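Mevalonate 3-kinase (Thermoplasma acidophilum, PDB 4RKS) catalyses the ATP-dependent phosphorylation of (R)-mevalonate to (R)-3-phosphomevalonate, a step of the alternative mevalonate pathway to isoprenoids in extreme acidophiles. Local coordinates at residues A[34-39]-A[221-226]; A[50-55]-A[229-234]; A[101-106]-A[139-144]. One frame throughout, in Å; residues are numbered along the deposited sequence.

Contacts 1 and 2 form one buried region, their centres about 7 Å apart, and both draw their second segment from helix 220-238. Residues 34-39 and 50-55 precede it, and the two pairs interleave along the chain; in space the helix packs against both neighbouring pieces of the N-terminal part. Backbone pairing of V35 and V36 with A54 joins the two contacts directly. Contact 3, 101-106 with 139-144, is nested inside the loops closed by the other two, yet its centre lies about 35 Å from that of contact 1 and 32 Å from that of contact 2. Mevalonate binds at contact 1; contact 3 lies far from it, in the same N-terminal part as 34-39 and 50-55.

Contact 1. Residues A[34-39]-A[221-226]; sequences GVVLLG and PARKKH. With MEV ((R)-mevalonate), chain C.
L37 and R223 bridge two backbones that stay well apart: the nearest CA atoms, those of V36 and H226, are separated by 9.5 Å. Residues 221-226 are regular helix, whereas 34-39 leave strand 24-34 through a classic beta bulge, in which V35 and V36 both face A54, and then run on as loop. R223 spans the gap: its CG lies anti to the backbone N (chi1 168°), and a bend at chi2 carries the guanidinium to the loop. There R223 NH2 donates to L37 O at 3.0 Å, with an N-H...O angle of 152°. The acceptor lies close to the guanidinium plane and the donor in the carbonyl plane, on a lone pair, so the two groups meet edge-on. A water supports the same carbonyl: it donates to L37 O at 2.9 Å and accepts from R223 NE at 2.6 Å. V36 adds a looser van der Waals touch, its CG1 methyl 4.2 Å from R223 NH2 and oblique to the guanidinium. From helix 243-262, D253 forms a salt bridge with R223 NH1 and also accepts a hydrogen bond from L37 N, positioning both partners. Across the loop, L38 N points almost straight at mevalonate O4, at 2.8 Å and 175°, while L37 CD2 rests 3.8 Å from carbon C5 of the same carboxylate. R163 also hydrogen-bonds the ligand. Because L37 O and L38 N belong to one peptide, it is held from both ends: donation by R223 and the water to the oxygen would be expected to polarise the unit and make its N-H a stronger donor to the carboxylate.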
loop_
_atom_site.group_PDB
_atom_site.type_symbol
_atom_site.label_atom_id
_atom_site.label_comp_id
_atom_site.label_asym_id
_atom_site.label_seq_id
_atom_site.Cartn_x
_atom_site.Cartn_y
_atom_site.Cartn_z
ATOM N N GLY A 34 1.104 4.471 3.178
ATOM C CA GLY A 34 0.113 4.913 4.149
ATOM C C GLY A 34 0.120 6.425 4.379
ATOM O O GLY A 34 1.172 7.052 4.409
ATOM N N VAL A 35 -1.064 7.008 4.543
ATOM C CA VAL A 35 -1.218 8.436 4.851
ATOM C C VAL A 35 -1.807 8.631 6.258
ATOM O O VAL A 35 -1.378 9.510 7.021
ATOM C CB VAL A 35 -2.100 9.140 3.777
ATOM C CG1 VAL A 35 -2.615 10.484 4.272
ATOM C CG2 VAL A 35 -1.312 9.307 2.473
ATOM N N VAL A 36 -2.801 7.820 6.594
ATOM C CA VAL A 36 -3.171 7.587 7.998
ATOM C C VAL A 36 -2.793 6.140 8.239
ATOM O O VAL A 36 -3.316 5.231 7.580
ATOM C CB VAL A 36 -4.671 7.849 8.286
ATOM C CG1 VAL A 36 -5.039 7.465 9.743
ATOM C CG2 VAL A 36 -5.005 9.324 8.036
ATOM N N LEU A 37 -1.848 5.937 9.149
ATOM C CA LEU A 37 -1.068 4.715 9.184
ATOM C C LEU A 37 -1.760 3.613 9.954
ATOM O O LEU A 37 -2.217 3.834 11.073
ATOM C CB LEU A 37 0.313 5.003 9.790
ATOM C CG LEU A 37 1.132 6.008 8.981
ATOM C CD1 LEU A 37 2.427 6.387 9.706
ATOM C CD2 LEU A 37 1.416 5.425 7.612
ATOM N N LEU A 38 -1.806 2.416 9.365
ATOM C CA LEU A 38 -2.473 1.289 10.010
ATOM C C LEU A 38 -1.586 0.530 11.000
ATOM O O LEU A 38 -0.457 0.161 10.689
ATOM C CB LEU A 38 -2.991 0.308 8.959
ATOM C CG LEU A 38 -3.669 -0.924 9.558
ATOM C CD1 LEU A 38 -4.971 -0.511 10.229
ATOM C CD2 LEU A 38 -3.915 -1.955 8.466
ATOM N N GLY A 39 -2.120 0.295 12.192
ATOM C CA GLY A 39 -1.498 -0.603 13.136
ATOM C C GLY A 39 -2.563 -1.424 13.817
ATOM O O GLY A 39 -3.415 -0.878 14.531
ATOM N N PRO A 221 -6.007 2.491 22.277
ATOM C CA PRO A 221 -7.405 2.887 22.073
ATOM C C PRO A 221 -7.601 4.306 21.543
ATOM O O PRO A 221 -8.462 4.500 20.689
ATOM C CB PRO A 221 -8.024 2.760 23.473
ATOM C CG PRO A 221 -7.042 1.995 24.304
ATOM C CD PRO A 221 -5.862 1.638 23.474
ATOM N N ALA A 222 -6.834 5.272 22.040
ATOM C CA ALA A 222 -6.946 6.651 21.565
ATOM C C ALA A 222 -6.408 6.799 20.144
ATOM O O ALA A 222 -6.892 7.627 19.374
ATOM C CB ALA A 222 -6.211 7.598 22.493
ATOM N N ARG A 223 -5.391 6.011 19.812
ATOM C CA ARG A 223 -4.801 6.038 18.472
ATOM C C ARG A 223 -5.847 5.665 17.431
ATOM O O ARG A 223 -5.950 6.307 16.390
ATOM C CB ARG A 223 -3.597 5.093 18.394
ATOM C CG ARG A 223 -3.076 4.804 16.984
ATOM C CD ARG A 223 -2.614 6.061 16.259
ATOM N NE ARG A 223 -2.392 5.800 14.840
ATOM C CZ ARG A 223 -2.373 6.734 13.891
ATOM N NH1 ARG A 223 -2.560 8.008 14.206
ATOM N NH2 ARG A 223 -2.177 6.393 12.618
ATOM N N LYS A 224 -6.637 4.638 17.725
ATOM C CA LYS A 224 -7.667 4.185 16.795
ATOM C C LYS A 224 -8.694 5.276 16.535
ATOM O O LYS A 224 -9.156 5.441 15.410
ATOM C CB LYS A 224 -8.366 2.923 17.324
ATOM C CG LYS A 224 -7.462 1.705 17.346
ATOM C CD LYS A 224 -7.938 0.689 18.346
ATOM C CE LYS A 224 -9.331 0.234 18.043
ATOM N NZ LYS A 224 -9.713 -0.897 18.928
ATOM N N LYS A 225 -9.052 6.017 17.580
ATOM C CA LYS A 225 -9.984 7.130 17.432
ATOM C C LYS A 225 -9.347 8.309 16.688
ATOM O O LYS A 225 -9.985 8.928 15.831
ATOM C CB LYS A 225 -10.501 7.574 18.804
ATOM C CG LYS A 225 -11.437 6.546 19.434
ATOM C CD LYS A 225 -12.214 7.133 20.597
ATOM C CE LYS A 225 -13.234 6.147 21.130
ATOM N NZ LYS A 225 -14.211 6.822 22.027
ATOM N N HIS A 226 -8.088 8.601 17.010
ATOM C CA HIS A 226 -7.321 9.656 16.336
ATOM C C HIS A 226 -7.173 9.351 14.851
ATOM O O HIS A 226 -7.176 10.257 14.007
ATOM C CB HIS A 226 -5.929 9.813 16.960
ATOM C CG HIS A 226 -5.933 10.403 18.339
ATOM N ND1 HIS A 226 -4.887 10.234 19.224
ATOM C CD2 HIS A 226 -6.850 11.165 18.983
ATOM C CE1 HIS A 226 -5.162 10.862 20.354
ATOM N NE2 HIS A 226 -6.347 11.436 20.233
HETATM C C8 MEV C . 0.140 -1.412 6.569
HETATM O O8 MEV C . -0.385 -2.721 6.678
HETATM C C2 MEV C . 1.199 -1.245 7.637
HETATM C C3 MEV C . 2.135 -0.054 7.510
HETATM O O7 MEV C . 2.689 0.066 6.225
HETATM C C4 MEV C . 1.419 1.242 7.850
HETATM C C5 MEV C . 0.645 1.831 6.685
HETATM O O3 MEV C . 1.161 1.939 5.532
HETATM O O4 MEV C . -0.541 2.197 6.865
HETATM C C6 MEV C . 3.260 -0.282 8.495
HETATM O O HOH W 1 -2.103 3.340 13.944
#

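Contact 2. Residues A[50-55]-A[229-234]; sequences LHTSAG and EHAHMI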
loop_
_atom_site.group_PDB
_atom_site.type_symbol
_atom_site.label_atom_id
_atom_site.label_comp_id
_atom_site.label_asym_id
_atom_site.label_seq_id
_atom_site.Cartn_x
_atom_site.Cartn_y
_atom_site.Cartn_z
ATOM N N LEU A 50 -7.855 -3.158 12.304
ATOM C CA LEU A 50 -8.536 -2.852 13.564
ATOM C C LEU A 50 -9.138 -1.454 13.581
ATOM O O LEU A 50 -10.057 -1.176 14.348
ATOM C CB LEU A 50 -7.580 -3.008 14.743
ATOM C CG LEU A 50 -7.443 -4.429 15.279
ATOM C CD1 LEU A 50 -6.492 -4.465 16.458
ATOM C CD2 LEU A 50 -8.807 -4.996 15.665
ATOM N N HIS A 51 -8.621 -0.564 12.737
ATOM C CA HIS A 51 -9.102 0.807 12.751
ATOM C C HIS A 51 -8.988 1.466 11.380
ATOM O O HIS A 51 -8.422 0.887 10.449
ATOM C CB HIS A 51 -8.341 1.625 13.803
ATOM C CG HIS A 51 -6.899 1.879 13.468
ATOM N ND1 HIS A 51 -6.502 2.832 12.551
ATOM C CD2 HIS A 51 -5.756 1.332 13.957
ATOM C CE1 HIS A 51 -5.181 2.854 12.481
ATOM N NE2 HIS A 51 -4.704 1.950 13.320
ATOM N N THR A 52 -9.534 2.672 11.262
ATOM C CA THR A 52 -9.558 3.395 9.982
ATOM C C THR A 52 -8.162 3.873 9.551
ATOM O O THR A 52 -7.385 4.335 10.377
ATOM C CB THR A 52 -10.514 4.600 10.065
ATOM O OG1 THR A 52 -11.852 4.124 10.263
ATOM C CG2 THR A 52 -10.461 5.457 8.801
ATOM N N SER A 53 -7.843 3.733 8.268
ATOM C CA SER A 53 -6.557 4.187 7.738
ATOM C C SER A 53 -6.767 4.856 6.389
ATOM O O SER A 53 -7.871 4.845 5.861
ATOM C CB SER A 53 -5.573 3.020 7.610
ATOM O OG SER A 53 -6.130 1.963 6.846
ATOM N N ALA A 54 -5.705 5.449 5.846
ATOM C CA ALA A 54 -5.753 6.069 4.526
ATOM C C ALA A 54 -4.425 5.866 3.784
ATOM O O ALA A 54 -3.382 5.648 4.398
ATOM C CB ALA A 54 -6.084 7.577 4.642
ATOM N N GLY A 55 -4.459 5.927 2.460
ATOM C CA GLY A 55 -3.236 5.720 1.713
ATOM C C GLY A 55 -3.270 6.209 0.281
ATOM O O GLY A 55 -4.319 6.607 -0.230
ATOM N N GLU A 229 -10.402 10.202 13.129
ATOM C CA GLU A 229 -10.514 11.663 13.039
ATOM C C GLU A 229 -9.680 12.250 11.910
ATOM O O GLU A 229 -10.134 13.144 11.199
ATOM C CB GLU A 229 -10.099 12.323 14.363
ATOM C CG GLU A 229 -11.081 12.031 15.500
ATOM C CD GLU A 229 -10.551 12.428 16.865
ATOM O OE1 GLU A 229 -9.536 13.153 16.929
ATOM O OE2 GLU A 229 -11.150 12.003 17.874
ATOM N N HIS A 230 -8.450 11.767 11.771
ATOM C CA HIS A 230 -7.570 12.261 10.725
ATOM C C HIS A 230 -8.132 11.951 9.347
ATOM O O HIS A 230 -8.047 12.777 8.445
ATOM C CB HIS A 230 -6.171 11.666 10.879
ATOM C CG HIS A 230 -5.386 12.265 12.004
ATOM N ND1 HIS A 230 -4.146 11.793 12.381
ATOM C CD2 HIS A 230 -5.668 13.293 12.838
ATOM C CE1 HIS A 230 -3.696 12.509 13.397
ATOM N NE2 HIS A 230 -4.602 13.424 13.696
ATOM N N ALA A 231 -8.711 10.761 9.180
ATOM C CA ALA A 231 -9.315 10.411 7.893
ATOM C C ALA A 231 -10.475 11.359 7.544
ATOM O O ALA A 231 -10.618 11.763 6.387
ATOM C CB ALA A 231 -9.784 8.958 7.888
ATOM N N HIS A 232 -11.291 11.729 8.533
ATOM C CA HIS A 232 -12.338 12.721 8.286
ATOM C C HIS A 232 -11.723 14.064 7.887
ATOM O O HIS A 232 -12.228 14.738 6.997
ATOM C CB HIS A 232 -13.253 12.892 9.511
ATOM C CG HIS A 232 -14.373 11.898 9.569
ATOM N ND1 HIS A 232 -14.523 10.994 10.602
ATOM C CD2 HIS A 232 -15.395 11.656 8.711
ATOM C CE1 HIS A 232 -15.592 10.247 10.382
ATOM N NE2 HIS A 232 -16.141 10.630 9.243
ATOM N N MET A 233 -10.614 14.434 8.523
ATOM C CA MET A 233 -9.941 15.667 8.168
ATOM C C MET A 233 -9.416 15.606 6.740
ATOM O O MET A 233 -9.437 16.599 6.030
ATOM C CB MET A 233 -8.817 15.967 9.159
ATOM C CG MET A 233 -9.330 16.249 10.565
ATOM S SD MET A 233 -8.020 16.482 11.786
ATOM C CE MET A 233 -7.195 17.927 11.125
ATOM N N ILE A 234 -8.983 14.430 6.303
ATOM C CA ILE A 234 -8.511 14.275 4.928
ATOM C C ILE A 234 -9.671 14.378 3.931
ATOM O O ILE A 234 -9.546 15.058 2.915
ATOM C CB ILE A 234 -7.754 12.952 4.752
ATOM C CG1 ILE A 234 -6.405 13.057 5.473
ATOM C CG2 ILE A 234 -7.542 12.613 3.257
ATOM C CD1 ILE A 234 -5.677 11.765 5.581
#
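T52 and A231 meet methyl to methyl, CG2 to CB at 3.7 Å, where a helix packs on the start of a strand in this GHMP-family kinase. One helical turn further on, I234 sends CD1 to within 4.3 Å of A54 CB. The four residues face each other two by two: T52 and A54, two apart along the chain as it enters strand 53-59, against A231 and I234, three apart on helix 220-238. No hydrogen bond crosses between the segments. The small alanines suit the close approach, since the CA atoms of A54 and A231 are only 6.5 Å apart. T52 is set by its own polar end. With CG2 anti to the backbone N, the methyl goes to the helix, while OG1, on the other branch (chi1 -65°), hydrogen-bonds D228 OD1 of the same helix and S174 N. The next shell is apolar: I171 of strand 169-174 touches both A54 and A231, and L169 touches I234, which also packs on V35 and V36 and on L249 of helix 243-262. Beside the core, H51 fixes the approach to the strand. Its NE2 accepts from G39 N, tying this segment to the neighbouring loop, and H51 ND1 donates to T52 O at 2.8 Å; the oxygen lies near the imidazole plane, whereas ND1 stands 48° above the carbonyl plane of T52.

Contact 3. Residues A[101-106]-A[139-144]; sequences SSVFEE and LGLKPD
V103 and L141 form the tight part of this contact, CG1 of the valine reaching CB of the leucine at 3.6 Å. The backbones come nearest at V103 and K142, whose CA atoms are 6.6 Å apart, just where helix 128-141 ends and K142 leaves helical geometry. V103 works as a fork: with CG1 anti to the backbone N (chi1 173°), that methyl goes to L141, while CG2 lies 3.9 Å from K142 CD. L141 also reaches past the valine to F104. The CB of F104 starts away from the other segment, but its ring swings back, bringing CD1 to 3.8 Å from L141 CD1, with the two side chains crossing at about a right angle. A107 and F108, further along helix 101-108, extend this apolar seat for the leucine. The other margin is looser and more polar. K142 lends only the aliphatic part of its chain to V103; its end turns off at chi4 and forms a salt bridge, NZ to D144 OD1 at 2.8 Å. That oxygen is met on its syn side, 16° out of the carboxylate plane; the ion pair lies within residues 139-144, beside exposed P143, and does not cross the contact. This joins helix 101-108 to the C-terminal end of helix 128-141, whose start follows the ATP-binding residues S124-S127, consistent with the phosphate-binding loop and helix of the GHMP kinase fold.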
loop_
_atom_site.group_PDB
_atom_site.type_symbol
_atom_site.label_atom_id
_atom_site.label_comp_id
_atom_site.label_asym_id
_atom_site.label_seq_id
_atom_site.Cartn_x
_atom_site.Cartn_y
_atom_site.Cartn_z
ATOM N N SER A 101 -13.700 -19.889 -7.480
ATOM C CA SER A 101 -13.565 -21.034 -8.369
ATOM C C SER A 101 -14.591 -21.018 -9.504
ATOM O O SER A 101 -14.288 -21.435 -10.622
ATOM C CB SER A 101 -13.679 -22.341 -7.573
ATOM O OG SER A 101 -14.933 -22.429 -6.932
ATOM N N SER A 102 -15.798 -20.521 -9.230
ATOM C CA SER A 102 -16.826 -20.463 -10.266
ATOM C C SER A 102 -16.423 -19.507 -11.385
ATOM O O SER A 102 -16.706 -19.759 -12.563
ATOM C CB SER A 102 -18.181 -20.052 -9.673
ATOM O OG SER A 102 -18.107 -18.773 -9.072
ATOM N N VAL A 103 -15.741 -18.421 -11.021
ATOM C CA VAL A 103 -15.259 -17.475 -12.021
ATOM C C VAL A 103 -14.269 -18.153 -12.958
ATOM O O VAL A 103 -14.348 -17.996 -14.182
ATOM C CB VAL A 103 -14.593 -16.234 -11.380
ATOM C CG1 VAL A 103 -13.941 -15.360 -12.463
ATOM C CG2 VAL A 103 -15.616 -15.421 -10.609
ATOM N N PHE A 104 -13.341 -18.919 -12.388
ATOM C CA PHE A 104 -12.318 -19.567 -13.198
ATOM C C PHE A 104 -12.877 -20.721 -14.027
ATOM O O PHE A 104 -12.427 -20.967 -15.145
ATOM C CB PHE A 104 -11.177 -20.069 -12.315
ATOM C CG PHE A 104 -10.502 -18.991 -11.544
ATOM C CD1 PHE A 104 -9.872 -17.933 -12.203
ATOM C CD2 PHE A 104 -10.487 -19.024 -10.161
ATOM C CE1 PHE A 104 -9.246 -16.930 -11.483
ATOM C CE2 PHE A 104 -9.863 -18.022 -9.438
ATOM C CZ PHE A 104 -9.247 -16.978 -10.098
ATOM N N GLU A 105 -13.856 -21.432 -13.476
ATOM C CA GLU A 105 -14.462 -22.553 -14.195
ATOM C C GLU A 105 -15.176 -22.056 -15.452
ATOM O O GLU A 105 -15.081 -22.657 -16.531
ATOM C CB GLU A 105 -15.443 -23.308 -13.289
ATOM C CG GLU A 105 -16.432 -24.187 -14.047
ATOM C CD GLU A 105 -15.934 -25.609 -14.243
ATOM O OE1 GLU A 105 -15.368 -26.180 -13.283
ATOM O OE2 GLU A 105 -16.119 -26.159 -15.350
ATOM N N GLU A 106 -15.892 -20.951 -15.303
ATOM C CA GLU A 106 -16.582 -20.329 -16.428
ATOM C C GLU A 106 -15.598 -19.805 -17.467
ATOM O O GLU A 106 -15.786 -19.986 -18.668
ATOM C CB GLU A 106 -17.476 -19.189 -15.938
ATOM C CG GLU A 106 -17.990 -18.274 -17.041
ATOM C CD GLU A 106 -19.180 -18.853 -17.789
ATOM O OE1 GLU A 106 -19.638 -19.962 -17.429
ATOM O OE2 GLU A 106 -19.661 -18.193 -18.736
ATOM N N LEU A 139 -11.796 -9.613 -11.394
ATOM C CA LEU A 139 -12.739 -8.652 -11.950
ATOM C C LEU A 139 -12.651 -8.607 -13.460
ATOM O O LEU A 139 -13.638 -8.358 -14.125
ATOM C CB LEU A 139 -12.485 -7.255 -11.363
ATOM C CG LEU A 139 -12.908 -7.146 -9.895
ATOM C CD1 LEU A 139 -12.183 -6.011 -9.188
ATOM C CD2 LEU A 139 -14.417 -6.970 -9.789
ATOM N N GLY A 140 -11.454 -8.826 -13.997
ATOM C CA GLY A 140 -11.254 -8.860 -15.434
ATOM C C GLY A 140 -12.055 -9.982 -16.069
ATOM O O GLY A 140 -12.599 -9.842 -17.165
ATOM N N LEU A 141 -12.150 -11.101 -15.362
ATOM C CA LEU A 141 -12.899 -12.254 -15.850
ATOM C C LEU A 141 -14.406 -12.108 -15.613
ATOM O O LEU A 141 -15.202 -12.550 -16.430
ATOM C CB LEU A 141 -12.383 -13.534 -15.180
ATOM C CG LEU A 141 -10.954 -13.931 -15.539
ATOM C CD1 LEU A 141 -10.438 -15.086 -14.673
ATOM C CD2 LEU A 141 -10.879 -14.287 -17.020
ATOM N N LYS A 142 -14.794 -11.469 -14.507
ATOM C CA LYS A 142 -16.207 -11.299 -14.189
ATOM C C LYS A 142 -16.470 -9.859 -13.747
ATOM O O LYS A 142 -16.484 -9.552 -12.554
ATOM C CB LYS A 142 -16.649 -12.282 -13.112
ATOM C CG LYS A 142 -18.165 -12.339 -12.960
ATOM C CD LYS A 142 -18.555 -13.236 -11.808
ATOM C CE LYS A 142 -19.962 -13.779 -11.999
ATOM N NZ LYS A 142 -20.974 -12.690 -12.097
ATOM N N PRO A 143 -16.648 -8.961 -14.726
ATOM C CA PRO A 143 -16.614 -7.518 -14.428
ATOM C C PRO A 143 -17.792 -6.997 -13.593
ATOM O O PRO A 143 -17.690 -5.885 -13.072
ATOM C CB PRO A 143 -16.592 -6.861 -15.821
ATOM C CG PRO A 143 -16.888 -7.965 -16.812
ATOM C CD PRO A 143 -16.474 -9.249 -16.160
ATOM N N ASP A 144 -18.866 -7.768 -13.425
ATOM C CA ASP A 144 -19.970 -7.248 -12.638
ATOM C C ASP A 144 -19.848 -7.641 -11.166
ATOM O O ASP A 144 -20.745 -7.359 -10.389
ATOM C CB ASP A 144 -21.338 -7.677 -13.217
ATOM C CG ASP A 144 -21.484 -9.181 -13.387
ATOM O OD1 ASP A 144 -20.697 -9.956 -12.802
ATOM O OD2 ASP A 144 -22.423 -9.592 -14.107
#